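Local coordinates for phage terminase large subunit (Thermus phage P7426, PDB 7KS4), which probably drives viral DNA into empty capsids as an ATP-powered packaging motor and cuts the genome, the piece described being its N-terminal ATPase domain, at residues R38-G43 with L180-P185; E155-P160 with G187-Y192. All blocks are in the same frame, centred on the assembly; numbering follows the deposited sequence. Where two conformers were deposited one is given.

Contact 1: R38-G43 with L180-P185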
ATOM      1  N   ARG A  38      -7.408   5.152  -1.195  1.00 27.94           N
ATOM      2  CA  ARG A  38      -7.645   4.291  -0.045  1.00 28.23           C
ATOM      3  C   ARG A  38      -6.635   4.646   1.036  1.00 27.39           C
ATOM      4  O   ARG A  38      -5.422   4.620   0.789  1.00 27.42           O
ATOM      5  CB  ARG A  38      -7.522   2.823  -0.444  1.00 28.73           C
ATOM      6  CG  ARG A  38      -8.659   2.332  -1.327  1.00 30.61           C
ATOM      7  CD  ARG A  38      -8.408   0.908  -1.819  1.00 31.92           C
ATOM      8  NE  ARG A  38      -7.341   0.834  -2.814  1.00 30.28           N
ATOM      9  CZ  ARG A  38      -6.868  -0.303  -3.325  1.00 31.56           C
ATOM     10  NH1 ARG A  38      -7.349  -1.477  -2.923  1.00 33.06           N
ATOM     11  NH2 ARG A  38      -5.902  -0.271  -4.231  1.00 31.27           N
ATOM     12  N   VAL A  39      -7.134   4.961   2.228  1.00 27.96           N
ATOM     13  CA  VAL A  39      -6.318   5.423   3.341  1.00 27.13           C
ATOM     14  C   VAL A  39      -6.546   4.442   4.485  1.00 28.54           C
ATOM     15  O   VAL A  39      -7.666   4.339   5.004  1.00 28.98           O
ATOM     16  CB  VAL A  39      -6.675   6.856   3.762  1.00 27.42           C
ATOM     17  CG1 VAL A  39      -5.670   7.387   4.778  1.00 27.58           C
ATOM     18  CG2 VAL A  39      -6.742   7.781   2.552  1.00 27.52           C
ATOM     19  N   ALA A  40      -5.497   3.729   4.890  1.00 30.02           N
ATOM     20  CA  ALA A  40      -5.601   2.733   5.953  1.00 29.94           C
ATOM     21  C   ALA A  40      -4.764   3.186   7.140  1.00 30.79           C
ATOM     22  O   ALA A  40      -3.532   3.245   7.059  1.00 31.23           O
ATOM     23  CB  ALA A  40      -5.157   1.353   5.469  1.00 31.46           C
ATOM     24  N   CYS A  41      -5.437   3.501   8.244  1.00 30.69           N
ATOM     25  CA  CYS A  41      -4.779   3.840   9.499  1.00 31.04           C
ATOM     26  C   CYS A  41      -4.906   2.614  10.393  1.00 33.79           C
ATOM     27  O   CYS A  41      -5.953   2.388  11.004  1.00 35.12           O
ATOM     28  CB  CYS A  41      -5.412   5.071  10.131  1.00 31.54           C
ATOM     29  SG  CYS A  41      -4.735   5.466  11.756  1.00 33.71           S
ATOM     30  N   LEU A  42      -3.840   1.818  10.454  1.00 37.34           N
ATOM     31  CA  LEU A  42      -3.864   0.526  11.127  1.00 39.85           C
ATOM     32  C   LEU A  42      -2.636   0.398  12.018  1.00 40.25           C
ATOM     33  O   LEU A  42      -1.559   0.909  11.701  1.00 39.31           O
ATOM     34  CB  LEU A  42      -3.918  -0.656  10.119  1.00 42.36           C
ATOM     35  CG  LEU A  42      -4.865  -0.569   8.912  1.00 42.70           C
ATOM     36  CD1 LEU A  42      -4.737  -1.805   8.028  1.00 46.14           C
ATOM     37  CD2 LEU A  42      -6.319  -0.401   9.335  1.00 44.16           C
ATOM     38  N   GLY A  43      -2.811  -0.269  13.153  1.00 40.60           N
ATOM     39  CA  GLY A  43      -1.697  -0.506  14.046  1.00 40.43           C
ATOM     40  C   GLY A  43      -0.719  -1.512  13.474  1.00 39.79           C
ATOM     41  O   GLY A  43      -0.959  -2.156  12.452  1.00 41.71           O
ATOM     42  N   LEU A 180      -2.856   3.855  -2.583  1.00 24.61           N
ATOM     43  CA  LEU A 180      -3.091   3.181  -1.313  1.00 26.21           C
ATOM     44  C   LEU A 180      -2.147   3.802  -0.288  1.00 25.72           C
ATOM     45  O   LEU A 180      -0.928   3.630  -0.373  1.00 24.67           O
ATOM     46  CB  LEU A 180      -2.868   1.679  -1.455  1.00 25.98           C
ATOM     47  CG  LEU A 180      -2.997   0.844  -0.189  1.00 25.98           C
ATOM     48  CD1 LEU A 180      -4.369   1.001   0.462  1.00 26.81           C
ATOM     49  CD2 LEU A 180      -2.712  -0.614  -0.545  1.00 25.76           C
ATOM     50  N   ILE A 181      -2.717   4.522   0.674  1.00 24.65           N
ATOM     51  CA  ILE A 181      -1.979   5.355   1.617  1.00 26.50           C
ATOM     52  C   ILE A 181      -2.142   4.713   2.982  1.00 26.61           C
ATOM     53  O   ILE A 181      -3.228   4.759   3.569  1.00 27.94           O
ATOM     54  CB  ILE A 181      -2.495   6.798   1.602  1.00 26.34           C
ATOM     55  CG1 ILE A 181      -2.413   7.348   0.171  1.00 25.96           C
ATOM     56  CG2 ILE A 181      -1.715   7.679   2.579  1.00 27.23           C
ATOM     57  CD1 ILE A 181      -3.120   8.681  -0.018  1.00 27.90           C
ATOM     58  N   ILE A 182      -1.067   4.132   3.497  1.00 28.46           N
ATOM     59  CA  ILE A 182      -1.129   3.264   4.666  0.63 30.40           C
ATOM     60  C   ILE A 182      -0.113   3.748   5.690  1.00 30.93           C
ATOM     61  O   ILE A 182       1.008   4.127   5.340  1.00 32.46           O
ATOM     62  CB  ILE A 182      -0.879   1.781   4.297  0.63 31.14           C
ATOM     63  CG1 ILE A 182       0.510   1.591   3.689  0.63 32.52           C
ATOM     64  CG2 ILE A 182      -1.932   1.318   3.316  0.63 31.54           C
ATOM     65  CD1 ILE A 182       0.819   0.162   3.251  0.63 34.33           C
ATOM     66  N   SER A 183      -0.508   3.742   6.961  1.00 31.04           N
ATOM     67  CA  SER A 183       0.409   4.200   7.996  1.00 30.35           C
ATOM     68  C   SER A 183      -0.137   3.881   9.377  1.00 30.26           C
ATOM     69  O   SER A 183      -1.350   3.767   9.570  1.00 30.21           O
ATOM     70  CB  SER A 183       0.646   5.715   7.895  1.00 31.45           C
ATOM     71  OG  SER A 183       1.761   6.121   8.673  1.00 32.57           O
ATOM     72  N   THR A 184       0.769   3.748  10.333  1.00 31.32           N
ATOM     73  CA  THR A 184       0.362   4.034  11.696  1.00 33.44           C
ATOM     74  C   THR A 184       0.315   5.549  11.869  1.00 32.78           C
ATOM     75  O   THR A 184       1.099   6.262  11.238  1.00 34.21           O
ATOM     76  CB  THR A 184       1.334   3.428  12.704  1.00 36.64           C
ATOM     77  OG1 THR A 184       2.620   4.032  12.534  1.00 38.38           O
ATOM     78  CG2 THR A 184       1.450   1.922  12.500  1.00 37.18           C
ATOM     79  N   PRO A 185      -0.610   6.074  12.668  1.00 33.34           N
ATOM     80  CA  PRO A 185      -0.798   7.529  12.702  1.00 35.40           C
ATOM     81  C   PRO A 185       0.321   8.240  13.450  1.00 38.77           C
ATOM     82  O   PRO A 185       0.959   7.683  14.349  1.00 39.50           O
ATOM     83  CB  PRO A 185      -2.143   7.696  13.419  1.00 37.22           C
ATOM     84  CG  PRO A 185      -2.277   6.472  14.257  1.00 36.70           C
ATOM     85  CD  PRO A 185      -1.618   5.368  13.475  1.00 34.19           C
TER
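Val39 and Ala40 run beside Ile181 and Ile182 as neighbouring parallel strands, 4.7 Å between the segment axes and 12° between their directions, in register from Arg38-Leu180 to Cys41-Ser183. The N...O distances grow toward the C-terminal end: Ile181 N reaches Arg38 O at 2.7 Å, whereas Leu42 N reaches Ser183 O at 3.3 Å. On one face Ala40 CB meets Ile182 CG2 at 3.9 Å, and CD1 of Leu180 lies against CB of Arg38; the Arg38 guanidinium turns to Glu55, a sulfate and the carbonyl of Ile30. On the other face the thiol of Cys41, carried forward by SG anti to the backbone N (chi1 175°), rests on the Pro185 ring, SG to CD 3.6 Å. Beyond the ladder Thr184 CG2 packs against Leu42 O at 3.3 Å. Gly43 enters the ADP-binding P-loop, where its carbonyl accepts from Ser46 and Lys48. Strand 37-42 lies between 178-183 and the edge strand 219-224 in the sheet of this ASCE ATPase; helix 48-62 covers the Leu180 and Ile182 face, and Phe191 of helix 190-197 packs on Val39, Cys41 and Ser183.

Contact 2: E155-P160 with G187-Y192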
ATOM      1  N   GLU A 155       4.012   3.808   5.658  1.00 35.57           N
ATOM      2  CA  GLU A 155       4.219   4.746   6.768  1.00 38.22           C
ATOM      3  C   GLU A 155       4.069   6.188   6.288  1.00 35.46           C
ATOM      4  O   GLU A 155       4.915   7.062   6.516  1.00 36.41           O
ATOM      5  CB  GLU A 155       5.565   4.510   7.448  1.00 43.57           C
ATOM      6  CG  GLU A 155       5.488   3.437   8.543  1.00 47.80           C
ATOM      7  CD  GLU A 155       4.444   3.771   9.614  1.00 47.59           C
ATOM      8  OE1 GLU A 155       4.633   4.756  10.361  1.00 51.34           O
ATOM      9  OE2 GLU A 155       3.417   3.066   9.683  1.00 46.75           O
ATOM     10  N   ALA A 156       2.934   6.425   5.631  1.00 31.26           N
ATOM     11  CA  ALA A 156       2.663   7.711   5.001  1.00 29.64           C
ATOM     12  C   ALA A 156       2.672   8.866   5.994  1.00 31.31           C
ATOM     13  O   ALA A 156       3.051   9.985   5.633  1.00 30.90           O
ATOM     14  CB  ALA A 156       1.313   7.651   4.293  1.00 28.03           C
ATOM     15  N   ALA A 157       2.232   8.638   7.234  1.00 33.72           N
ATOM     16  CA  ALA A 157       2.171   9.739   8.191  1.00 35.64           C
ATOM     17  C   ALA A 157       3.553  10.286   8.516  1.00 37.51           C
ATOM     18  O   ALA A 157       3.663  11.397   9.049  1.00 38.15           O
ATOM     19  CB  ALA A 157       1.465   9.296   9.472  1.00 35.84           C
ATOM     20  N   MET A 158       4.606   9.534   8.205  1.00 37.18           N
ATOM     21  CA  MET A 158       5.976   9.987   8.373  1.00 40.69           C
ATOM     22  C   MET A 158       6.569  10.568   7.094  1.00 39.21           C
ATOM     23  O   MET A 158       7.724  11.003   7.107  1.00 40.07           O
ATOM     24  CB  MET A 158       6.846   8.827   8.872  1.00 46.29           C
ATOM     25  CG  MET A 158       6.578   8.452  10.319  1.00 51.55           C
ATOM     26  SD  MET A 158       7.067   9.765  11.462  1.00 57.54           S
ATOM     27  CE  MET A 158       8.851   9.606  11.434  1.00 61.55           C
ATOM     28  N   ILE A 159       5.815  10.599   6.005  1.00 36.68           N
ATOM     29  CA  ILE A 159       6.271  11.172   4.741  1.00 37.10           C
ATOM     30  C   ILE A 159       5.795  12.624   4.680  1.00 36.01           C
ATOM     31  O   ILE A 159       4.608  12.873   4.915  1.00 34.71           O
ATOM     32  CB  ILE A 159       5.740  10.372   3.537  1.00 36.70           C
ATOM     33  CG1 ILE A 159       6.334   8.956   3.540  1.00 38.21           C
ATOM     34  CG2 ILE A 159       6.065  11.079   2.224  1.00 35.94           C
ATOM     35  CD1 ILE A 159       5.749   8.033   2.491  1.00 37.94           C
ATOM     36  N   PRO A 160       6.662  13.584   4.371  1.00 37.92           N
ATOM     37  CA  PRO A 160       6.201  14.978   4.280  1.00 37.85           C
ATOM     38  C   PRO A 160       5.108  15.139   3.232  1.00 36.00           C
ATOM     39  O   PRO A 160       5.185  14.573   2.139  1.00 34.67           O
ATOM     40  CB  PRO A 160       7.470  15.748   3.893  1.00 40.05           C
ATOM     41  CG  PRO A 160       8.600  14.882   4.336  1.00 41.29           C
ATOM     42  CD  PRO A 160       8.117  13.470   4.164  1.00 40.14           C
ATOM     43  N   GLY A 187      -0.114  11.735  14.681  1.00 37.54           N
ATOM     44  CA  GLY A 187      -0.730  12.986  15.057  1.00 37.21           C
ATOM     45  C   GLY A 187      -1.652  13.534  13.987  1.00 34.38           C
ATOM     46  O   GLY A 187      -2.046  12.863  13.025  1.00 32.45           O
ATOM     47  N   LEU A 188      -1.996  14.807  14.165  1.00 36.13           N
ATOM     48  CA  LEU A 188      -2.976  15.465  13.305  1.00 35.84           C
ATOM     49  C   LEU A 188      -2.235  16.204  12.194  1.00 34.08           C
ATOM     50  O   LEU A 188      -2.067  17.428  12.209  1.00 33.34           O
ATOM     51  CB  LEU A 188      -3.857  16.395  14.126  1.00 37.79           C
ATOM     52  CG  LEU A 188      -4.493  15.720  15.341  1.00 40.34           C
ATOM     53  CD1 LEU A 188      -5.307  16.727  16.125  1.00 42.58           C
ATOM     54  CD2 LEU A 188      -5.366  14.534  14.928  1.00 40.72           C
ATOM     55  N   ASN A 189      -1.788  15.424  11.210  1.00 31.49           N
ATOM     56  CA  ASN A 189      -1.082  15.943  10.048  1.00 32.21           C
ATOM     57  C   ASN A 189      -1.835  15.573   8.777  1.00 32.23           C
ATOM     58  O   ASN A 189      -3.023  15.241   8.835  1.00 32.58           O
ATOM     59  CB  ASN A 189       0.353  15.417  10.019  1.00 32.87           C
ATOM     60  CG  ASN A 189       0.429  13.911   9.819  1.00 33.01           C
ATOM     61  OD1 ASN A 189      -0.582  13.229   9.637  1.00 31.26           O
ATOM     62  ND2 ASN A 189       1.643  13.387   9.873  1.00 34.27           N
ATOM     63  N   TRP A 190      -1.169  15.636   7.621  1.00 31.63           N
ATOM     64  CA  TRP A 190      -1.878  15.421   6.365  1.00 30.86           C
ATOM     65  C   TRP A 190      -2.511  14.036   6.294  1.00 30.66           C
ATOM     66  O   TRP A 190      -3.574  13.877   5.688  1.00 30.98           O
ATOM     67  CB  TRP A 190      -0.934  15.640   5.177  1.00 31.86           C
ATOM     68  CG  TRP A 190       0.011  14.511   4.920  1.00 31.46           C
ATOM     69  CD1 TRP A 190       1.220  14.302   5.515  1.00 32.24           C
ATOM     70  CD2 TRP A 190      -0.172  13.443   3.988  1.00 30.40           C
ATOM     71  NE1 TRP A 190       1.806  13.165   5.008  1.00 32.20           N
ATOM     72  CE2 TRP A 190       0.973  12.621   4.066  1.00 32.36           C
ATOM     73  CE3 TRP A 190      -1.187  13.102   3.092  1.00 30.18           C
ATOM     74  CZ2 TRP A 190       1.127  11.474   3.286  1.00 32.10           C
ATOM     75  CZ3 TRP A 190      -1.030  11.963   2.309  1.00 32.33           C
ATOM     76  CH2 TRP A 190       0.120  11.165   2.413  1.00 32.39           C
ATOM     77  N   PHE A 191      -1.885  13.025   6.910  1.00 30.02           N
ATOM     78  CA  PHE A 191      -2.446  11.677   6.863  1.00 29.19           C
ATOM     79  C   PHE A 191      -3.776  11.613   7.597  1.00 29.90           C
ATOM     80  O   PHE A 191      -4.702  10.915   7.166  1.00 29.59           O
ATOM     81  CB  PHE A 191      -1.451  10.681   7.453  1.00 29.55           C
ATOM     82  CG  PHE A 191      -1.965   9.273   7.526  1.00 30.24           C
ATOM     83  CD1 PHE A 191      -1.980   8.469   6.400  1.00 30.23           C
ATOM     84  CD2 PHE A 191      -2.410   8.745   8.729  1.00 30.79           C
ATOM     85  CE1 PHE A 191      -2.447   7.171   6.465  1.00 30.91           C
ATOM     86  CE2 PHE A 191      -2.877   7.440   8.801  1.00 31.89           C
ATOM     87  CZ  PHE A 191      -2.892   6.651   7.667  1.00 32.01           C
ATOM     88  N   TYR A 192      -3.887  12.344   8.710  1.00 31.04           N
ATOM     89  CA  TYR A 192      -5.159  12.457   9.415  1.00 30.45           C
ATOM     90  C   TYR A 192      -6.228  13.089   8.533  1.00 30.52           C
ATOM     91  O   TYR A 192      -7.374  12.627   8.498  1.00 29.38           O
ATOM     92  CB  TYR A 192      -4.956  13.280  10.687  1.00 31.64           C
ATOM     93  CG  TYR A 192      -6.231  13.809  11.286  1.00 33.02           C
ATOM     94  CD1 TYR A 192      -7.171  12.949  11.849  1.00 34.01           C
ATOM     95  CD2 TYR A 192      -6.496  15.174  11.298  1.00 34.00           C
ATOM     96  CE1 TYR A 192      -8.348  13.440  12.403  1.00 35.54           C
ATOM     97  CE2 TYR A 192      -7.662  15.673  11.845  1.00 35.42           C
ATOM     98  CZ  TYR A 192      -8.582  14.806  12.401  1.00 36.49           C
ATOM     99  OH  TYR A 192      -9.740  15.314  12.944  1.00 37.19           O
TER
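Ala157 and Phe191 make the closest backbone approach, CA to CA 5.2 Å, where the 3-10 turn 156-158 meets the first turn of helix 190-197. The former is closed by Met158 N to Glu155 O and Ile159 N to Ala156 O; the latter starts at the N-cap Asn189. The Asn189 amide works in two directions: OD1 accepts a weak capping bond from Phe191 N, while ND2 gives a weak bond to Ala157 O at 3.0 Å, bent to 125° at the hydrogen. With chi1 at 65°, CG sits between the backbone N and carbonyl carbon, a placement that lets one side chain serve both the helix start and the turn. Trp190 supplies the straighter link. Its NE1 donates to Ile159 O at 2.8 Å (143° at the hydrogen), the oxygen lying at the indole edge, somewhat out of the ring plane. The benzo part of the same indole passes beside Ala156, whose CB is 4.0 Å from CZ2 and whose O is 3.4 Å from that carbon. Phe191 lies against both alanines, its CB 3.8 Å from Ala157 CB and its CD1 4.0 Å from Ala156 CB. One good and one weak hydrogen bond, with the two alanine methyls, thus dock the turn that follows the predicted Walker B motif onto the helix start. Around the contact, Trp190 meets the rings of Phe161 and Trp164 in helix 161-175 and of Phe194 in its own helix, and the side chains of Ala156 and Trp190 both touch Ile181 of strand 178-183.

Overall arrangement
Contacts 1 and 2 have centres 9 Å apart in the P-loop ATPase domain, and their segments alternate along the chain: 38-43, 155-160, 180-185, 187-192. Contact 1 pairs two strands within the sheet; contact 2 lies over the middle and C-terminal half of these strands, on the face carrying helix 190-197, which follows strand 178-183 in sequence. Two probable hydrogen bonds join them, Thr184 N to Glu155 OE2 at 2.8 Å and Ser183 OG to Ala157 N at 2.9 Å. The end of strand 178-183 therefore touches both the P-loop strand and the loop bearing the predicted catalytic glutamate, an arrangement consistent with structural coupling between nucleotide site and glutamate.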